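Allantoicase (PDB 1O59) hydrolyses allantoate to (S)-ureidoglycolate and urea, a step of allantoin degradation that lets yeast use purines as secondary nitrogen sources. Local coordinates at residues F270-F281 with G346-Y355. Residues are numbered along the deposited sequence; the frame is centred on the assembly and turned at random. Where two conformers were deposited one is given.
Sequences FIEKIIVDTAHF and GVKRIRVWGY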
ATOM      1  N   PHE A 270      11.165 -18.867  14.287  1.00 63.33           N
ATOM      2  CA  PHE A 270      11.451 -18.267  15.572  1.00 63.25           C
ATOM      3  C   PHE A 270      10.892 -16.859  15.608  1.00 63.43           C
ATOM      4  O   PHE A 270      10.958 -16.143  14.608  1.00 62.97           O
ATOM      5  CB  PHE A 270      12.954 -18.197  15.748  1.00 62.91           C
ATOM      6  CG  PHE A 270      13.393 -17.717  17.101  1.00 62.74           C
ATOM      7  CD1 PHE A 270      13.246 -18.536  18.226  1.00 62.90           C
ATOM      8  CD2 PHE A 270      14.006 -16.475  17.247  1.00 61.57           C
ATOM      9  CE1 PHE A 270      13.687 -18.110  19.483  1.00 62.48           C
ATOM     10  CE2 PHE A 270      14.451 -16.039  18.490  1.00 61.69           C
ATOM     11  CZ  PHE A 270      14.296 -16.856  19.615  1.00 62.33           C
ATOM     12  N   ILE A 271      10.341 -16.469  16.756  1.00 64.31           N
ATOM     13  CA  ILE A 271       9.996 -15.054  17.010  1.00 65.20           C
ATOM     14  C   ILE A 271      10.771 -14.500  18.186  1.00 65.26           C
ATOM     15  O   ILE A 271      10.628 -14.956  19.309  1.00 65.05           O
ATOM     16  CB  ILE A 271       8.496 -14.855  17.238  1.00 65.45           C
ATOM     17  CG1 ILE A 271       7.739 -15.129  15.940  1.00 65.74           C
ATOM     18  CG2 ILE A 271       8.222 -13.420  17.680  1.00 65.80           C
ATOM     19  CD1 ILE A 271       6.259 -15.231  16.124  1.00 65.73           C
ATOM     20  N   GLU A 272      11.574 -13.492  17.899  1.00 66.04           N
ATOM     21  CA  GLU A 272      12.447 -12.872  18.880  1.00 67.25           C
ATOM     22  C   GLU A 272      11.720 -11.843  19.754  1.00 67.07           C
ATOM     23  O   GLU A 272      11.889 -11.786  20.961  1.00 66.07           O
ATOM     24  CB  GLU A 272      13.573 -12.161  18.130  1.00 67.75           C
ATOM     25  CG  GLU A 272      14.944 -12.380  18.735  1.00 72.35           C
ATOM     26  CD  GLU A 272      15.404 -11.229  19.594  1.00 76.85           C
ATOM     27  OE1 GLU A 272      15.425 -10.065  19.067  1.00 77.71           O
ATOM     28  OE2 GLU A 272      15.762 -11.528  20.780  1.00 78.52           O
ATOM     29  N   LYS A 273      10.894 -11.034  19.104  1.00 67.67           N
ATOM     30  CA  LYS A 273      10.542  -9.729  19.608  1.00 67.95           C
ATOM     31  C   LYS A 273       9.341  -9.226  18.829  1.00 67.43           C
ATOM     32  O   LYS A 273       9.342  -9.236  17.595  1.00 67.39           O
ATOM     33  CB  LYS A 273      11.724  -8.790  19.362  1.00 68.10           C
ATOM     34  CG  LYS A 273      11.929  -7.729  20.398  1.00 69.12           C
ATOM     35  CD  LYS A 273      12.653  -6.501  19.780  1.00 69.61           C
ATOM     36  CE  LYS A 273      14.135  -6.711  19.388  0.65 70.19           C
ATOM     37  NZ  LYS A 273      14.477  -6.011  18.086  0.65 67.92           N
ATOM     38  N   ILE A 274       8.311  -8.802  19.550  1.00 67.24           N
ATOM     39  CA  ILE A 274       7.194  -8.092  18.943  1.00 66.91           C
ATOM     40  C   ILE A 274       7.119  -6.659  19.490  1.00 66.91           C
ATOM     41  O   ILE A 274       7.273  -6.414  20.672  1.00 66.18           O
ATOM     42  CB  ILE A 274       5.887  -8.860  19.121  1.00 66.63           C
ATOM     43  CG1 ILE A 274       6.000 -10.211  18.394  1.00 67.06           C
ATOM     44  CG2 ILE A 274       4.733  -8.043  18.570  1.00 67.34           C
ATOM     45  CD1 ILE A 274       4.731 -11.084  18.388  1.00 66.52           C
ATOM     46  N   ILE A 275       6.924  -5.720  18.576  1.00 67.52           N
ATOM     47  CA  ILE A 275       6.843  -4.298  18.907  1.00 67.89           C
ATOM     48  C   ILE A 275       5.497  -3.722  18.460  1.00 67.26           C
ATOM     49  O   ILE A 275       5.128  -3.820  17.304  1.00 67.52           O
ATOM     50  CB  ILE A 275       7.996  -3.508  18.248  1.00 67.73           C
ATOM     51  CG1 ILE A 275       9.350  -4.153  18.564  1.00 67.54           C
ATOM     52  CG2 ILE A 275       7.955  -2.056  18.718  1.00 68.79           C
ATOM     53  CD1 ILE A 275      10.518  -3.419  17.904  1.00 68.04           C
ATOM     54  N   VAL A 276       4.777  -3.131  19.400  1.00 67.01           N
ATOM     55  CA  VAL A 276       3.539  -2.428  19.112  1.00 66.62           C
ATOM     56  C   VAL A 276       3.762  -0.947  19.438  1.00 66.30           C
ATOM     57  O   VAL A 276       4.075  -0.573  20.580  1.00 65.40           O
ATOM     58  CB  VAL A 276       2.394  -3.035  19.908  1.00 66.63           C
ATOM     59  CG1 VAL A 276       1.102  -2.334  19.636  1.00 66.98           C
ATOM     60  CG2 VAL A 276       2.245  -4.470  19.554  1.00 67.55           C
ATOM     61  N   ASP A 277       3.616  -0.126  18.400  1.00 66.23           N
ATOM     62  CA  ASP A 277       3.959   1.285  18.442  1.00 65.98           C
ATOM     63  C   ASP A 277       2.729   2.165  18.333  1.00 65.35           C
ATOM     64  O   ASP A 277       2.010   2.127  17.326  1.00 66.10           O
ATOM     65  CB  ASP A 277       4.894   1.579  17.279  1.00 66.22           C
ATOM     66  CG  ASP A 277       5.546   2.933  17.365  1.00 67.54           C
ATOM     67  OD1 ASP A 277       5.285   3.757  18.297  1.00 68.51           O
ATOM     68  OD2 ASP A 277       6.407   3.223  16.524  1.00 71.34           O
ATOM     69  N   THR A 278       2.489   2.954  19.375  1.00 65.11           N
ATOM     70  CA  THR A 278       1.366   3.905  19.417  1.00 64.51           C
ATOM     71  C   THR A 278       1.797   5.352  19.152  1.00 64.51           C
ATOM     72  O   THR A 278       1.133   6.277  19.574  1.00 63.97           O
ATOM     73  CB  THR A 278       0.687   3.820  20.784  1.00 64.51           C
ATOM     74  OG1 THR A 278       1.661   3.981  21.826  1.00 63.13           O
ATOM     75  CG2 THR A 278       0.089   2.414  21.007  1.00 64.00           C
ATOM     76  N   ALA A 279       2.924   5.527  18.465  1.00 65.08           N
ATOM     77  CA  ALA A 279       3.415   6.846  18.042  1.00 65.29           C
ATOM     78  C   ALA A 279       2.266   7.746  17.595  1.00 64.65           C
ATOM     79  O   ALA A 279       1.422   7.335  16.794  1.00 64.63           O
ATOM     80  CB  ALA A 279       4.463   6.715  16.913  1.00 65.20           C
ATOM     81  N   HIS A 280       2.243   8.952  18.155  1.00 63.71           N
ATOM     82  CA  HIS A 280       1.222   9.990  17.872  1.00 63.86           C
ATOM     83  C   HIS A 280      -0.179   9.754  18.385  1.00 63.76           C
ATOM     84  O   HIS A 280      -0.936  10.721  18.456  1.00 64.57           O
ATOM     85  CB  HIS A 280       1.173  10.411  16.398  1.00 63.10           C
ATOM     86  CG  HIS A 280       2.527  10.663  15.827  1.00 61.95           C
ATOM     87  ND1 HIS A 280       3.349  11.662  16.295  1.00 62.22           N
ATOM     88  CD2 HIS A 280       3.239   9.995  14.891  1.00 59.07           C
ATOM     89  CE1 HIS A 280       4.498  11.627  15.637  1.00 61.44           C
ATOM     90  NE2 HIS A 280       4.449  10.632  14.766  1.00 60.05           N
ATOM     91  N   PHE A 281      -0.507   8.543  18.815  1.00 63.53           N
ATOM     92  CA  PHE A 281      -1.803   8.307  19.467  1.00 64.31           C
ATOM     93  C   PHE A 281      -1.721   8.584  20.963  1.00 64.67           C
ATOM     94  O   PHE A 281      -1.210   7.786  21.749  1.00 64.34           O
ATOM     95  CB  PHE A 281      -2.307   6.910  19.176  1.00 64.24           C
ATOM     96  CG  PHE A 281      -2.508   6.668  17.723  1.00 65.33           C
ATOM     97  CD1 PHE A 281      -3.653   7.136  17.088  1.00 64.75           C
ATOM     98  CD2 PHE A 281      -1.510   6.043  16.954  1.00 66.80           C
ATOM     99  CE1 PHE A 281      -3.838   6.946  15.716  1.00 65.33           C
ATOM    100  CE2 PHE A 281      -1.697   5.831  15.570  1.00 66.68           C
ATOM    101  CZ  PHE A 281      -2.851   6.283  14.953  1.00 65.49           C
ATOM    102  N   GLY A 346      -5.842   3.521  18.456  1.00 66.44           N
ATOM    103  CA  GLY A 346      -4.918   3.682  17.359  1.00 66.60           C
ATOM    104  C   GLY A 346      -3.548   3.135  17.645  1.00 66.49           C
ATOM    105  O   GLY A 346      -2.968   3.386  18.684  1.00 66.44           O
ATOM    106  N   VAL A 347      -3.027   2.405  16.673  1.00 66.56           N
ATOM    107  CA  VAL A 347      -1.679   1.885  16.705  1.00 66.32           C
ATOM    108  C   VAL A 347      -0.966   2.327  15.412  1.00 65.96           C
ATOM    109  O   VAL A 347      -1.513   2.171  14.332  1.00 66.32           O
ATOM    110  CB  VAL A 347      -1.725   0.339  16.772  1.00 66.58           C
ATOM    111  CG1 VAL A 347      -0.317  -0.251  16.636  1.00 67.04           C
ATOM    112  CG2 VAL A 347      -2.366  -0.117  18.075  1.00 66.58           C
ATOM    113  N   LYS A 348       0.244   2.861  15.524  1.00 65.19           N
ATOM    114  CA  LYS A 348       1.026   3.223  14.326  1.00 65.12           C
ATOM    115  C   LYS A 348       1.632   2.007  13.582  1.00 64.52           C
ATOM    116  O   LYS A 348       1.535   1.910  12.377  1.00 63.73           O
ATOM    117  CB  LYS A 348       2.137   4.209  14.695  1.00 64.35           C
ATOM    118  CG  LYS A 348       2.743   4.989  13.531  1.00 63.98           C
ATOM    119  CD  LYS A 348       1.696   5.858  12.811  1.00 62.48           C
ATOM    120  CE  LYS A 348       1.519   7.181  13.465  1.00 60.46           C
ATOM    121  NZ  LYS A 348       2.674   8.069  13.076  1.00 57.90           N
ATOM    122  N   ARG A 349       2.297   1.117  14.312  1.00 63.82           N
ATOM    123  CA  ARG A 349       3.005   0.018  13.689  1.00 63.04           C
ATOM    124  C   ARG A 349       2.981  -1.220  14.530  1.00 63.24           C
ATOM    125  O   ARG A 349       2.809  -1.161  15.767  1.00 62.49           O
ATOM    126  CB  ARG A 349       4.463   0.382  13.449  1.00 62.87           C
ATOM    127  CG  ARG A 349       4.692   1.614  12.573  1.00 62.70           C
ATOM    128  CD  ARG A 349       4.423   1.429  11.093  1.00 63.05           C
ATOM    129  NE  ARG A 349       4.791   2.650  10.395  1.00 62.00           N
ATOM    130  CZ  ARG A 349       3.971   3.610  10.049  1.00 59.89           C
ATOM    131  NH1 ARG A 349       2.685   3.545  10.294  1.00 63.47           N
ATOM    132  NH2 ARG A 349       4.452   4.687   9.485  1.00 61.52           N
ATOM    133  N   ILE A 350       3.132  -2.352  13.836  1.00 63.78           N
ATOM    134  CA  ILE A 350       3.529  -3.607  14.475  1.00 63.86           C
ATOM    135  C   ILE A 350       4.724  -4.261  13.759  1.00 63.17           C
ATOM    136  O   ILE A 350       4.832  -4.291  12.521  1.00 61.56           O
ATOM    137  CB  ILE A 350       2.330  -4.590  14.668  1.00 64.46           C
ATOM    138  CG1 ILE A 350       2.792  -5.798  15.513  1.00 64.85           C
ATOM    139  CG2 ILE A 350       1.737  -5.065  13.331  1.00 65.23           C
ATOM    140  CD1 ILE A 350       1.661  -6.681  15.971  1.00 63.75           C
ATOM    141  N   ARG A 351       5.652  -4.725  14.581  1.00 63.40           N
ATOM    142  CA  ARG A 351       6.900  -5.281  14.107  1.00 63.82           C
ATOM    143  C   ARG A 351       6.981  -6.621  14.733  1.00 63.79           C
ATOM    144  O   ARG A 351       6.723  -6.737  15.920  1.00 64.96           O
ATOM    145  CB  ARG A 351       8.128  -4.463  14.547  1.00 63.92           C
ATOM    146  CG  ARG A 351       7.996  -2.981  14.396  1.00 63.91           C
ATOM    147  CD  ARG A 351       7.662  -2.563  13.004  1.00 64.43           C
ATOM    148  NE  ARG A 351       7.938  -1.169  12.769  1.00 64.43           N
ATOM    149  CZ  ARG A 351       7.695  -0.535  11.635  1.00 66.36           C
ATOM    150  NH1 ARG A 351       7.145  -1.179  10.607  1.00 67.49           N
ATOM    151  NH2 ARG A 351       8.012   0.758  11.534  1.00 67.07           N
ATOM    152  N   VAL A 352       7.334  -7.616  13.937  1.00 63.65           N
ATOM    153  CA  VAL A 352       7.495  -8.982  14.398  1.00 63.85           C
ATOM    154  C   VAL A 352       8.866  -9.444  13.953  1.00 63.86           C
ATOM    155  O   VAL A 352       9.053  -9.930  12.826  1.00 64.13           O
ATOM    156  CB  VAL A 352       6.399  -9.900  13.822  1.00 63.87           C
ATOM    157  CG1 VAL A 352       6.538 -11.291  14.353  1.00 64.59           C
ATOM    158  CG2 VAL A 352       5.007  -9.333  14.154  1.00 64.15           C
ATOM    159  N   TRP A 353       9.831  -9.270  14.845  1.00 63.58           N
ATOM    160  CA  TRP A 353      11.201  -9.666  14.562  1.00 63.62           C
ATOM    161  C   TRP A 353      11.476 -11.146  14.866  1.00 63.14           C
ATOM    162  O   TRP A 353      11.184 -11.643  15.942  1.00 62.92           O
ATOM    163  CB  TRP A 353      12.160  -8.802  15.341  1.00 63.70           C
ATOM    164  CG  TRP A 353      12.267  -7.404  14.823  1.00 64.09           C
ATOM    165  CD1 TRP A 353      11.592  -6.323  15.260  1.00 63.92           C
ATOM    166  CD2 TRP A 353      13.158  -6.937  13.801  1.00 63.98           C
ATOM    167  NE1 TRP A 353      11.980  -5.205  14.562  1.00 64.99           N
ATOM    168  CE2 TRP A 353      12.960  -5.557  13.672  1.00 64.17           C
ATOM    169  CE3 TRP A 353      14.103  -7.550  12.987  1.00 63.74           C
ATOM    170  CZ2 TRP A 353      13.653  -4.789  12.754  1.00 63.61           C
ATOM    171  CZ3 TRP A 353      14.789  -6.786  12.072  1.00 64.27           C
ATOM    172  CH2 TRP A 353      14.567  -5.420  11.970  1.00 63.54           C
ATOM    173  N   GLY A 354      12.059 -11.821  13.885  1.00 62.65           N
ATOM    174  CA  GLY A 354      12.329 -13.238  13.951  1.00 62.50           C
ATOM    175  C   GLY A 354      12.868 -13.703  12.619  1.00 62.05           C
ATOM    176  O   GLY A 354      13.354 -12.911  11.824  1.00 62.52           O
ATOM    177  N   TYR A 355      12.745 -14.985  12.352  1.00 61.48           N
ATOM    178  CA  TYR A 355      13.215 -15.529  11.083  1.00 61.53           C
ATOM    179  C   TYR A 355      12.347 -16.730  10.736  1.00 61.29           C
ATOM    180  O   TYR A 355      11.504 -17.143  11.535  1.00 60.52           O
ATOM    181  CB  TYR A 355      14.709 -15.908  11.167  1.00 61.39           C
ATOM    182  CG  TYR A 355      14.986 -17.210  11.884  1.00 61.19           C
ATOM    183  CD1 TYR A 355      15.474 -17.253  13.197  1.00 61.37           C
ATOM    184  CD2 TYR A 355      14.770 -18.418  11.231  1.00 63.57           C
ATOM    185  CE1 TYR A 355      15.729 -18.513  13.841  1.00 62.27           C
ATOM    186  CE2 TYR A 355      15.017 -19.655  11.841  1.00 63.48           C
ATOM    187  CZ  TYR A 355      15.484 -19.719  13.135  1.00 62.47           C
ATOM    188  OH  TYR A 355      15.686 -21.008  13.618  1.00 61.04           O
ATOM    189  OXT TYR A 355      12.506 -17.302   9.667  1.00 61.38           O
TER
HETATM  190  O   HOH W   1       8.440   1.530  14.884  1.00 51.57           O
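Ile275 and Arg351 form the central hydrogen-bonded pair of two antiparallel strands, 270-277 and 349-354, in a domain consistent with a galactose-binding-like beta sandwich. Their bonds are matched, Ile275 N to Arg351 O and Arg351 N to Ile275 O both at 2.9 Å. A classic beta bulge interrupts the pairing toward each end. At one, Trp353 O takes two donors, Glu272 N at 2.7 Å and Lys273 N at 3.2 Å; at the other, Lys348 and Arg349 both face Asp277, whose O receives Arg349 N and, weakly, Lys348 N.

Ile271, Ile274, Val276, Ile350 and Val352 make the apolar face, where Ile350 packs on Leu339 of strand 336-342. Branch ends meet there, with Val276 CG1 3.9 Å from Val347 CG1.

The other face is more polar. Lys273 and Trp353 run side by side, and in one of two lysine conformers NZ lies over the indole, a cation-pi contact that is therefore doubtful as a permanent feature, 4.2 Å from the five-membered ring centroid. Asp277 OD1 closes an Asx turn onto Ala279 N and pairs with Arg238, while OD2 accepts from a water.

At the last position of the type II turn 278-281, Phe281 CG lies anti to the carbonyl carbon (chi1 -61°), which lays the ring against strand 346-347. Replacing Phe281 by alanine is likely to strip the Gly346-Val347 backbone of its aromatic cover and open a gap beside Lys348. Gly346 CA sits over the Phe281 ring face, 3.7 Å from its centroid and 13° off the normal, a CH-pi contact.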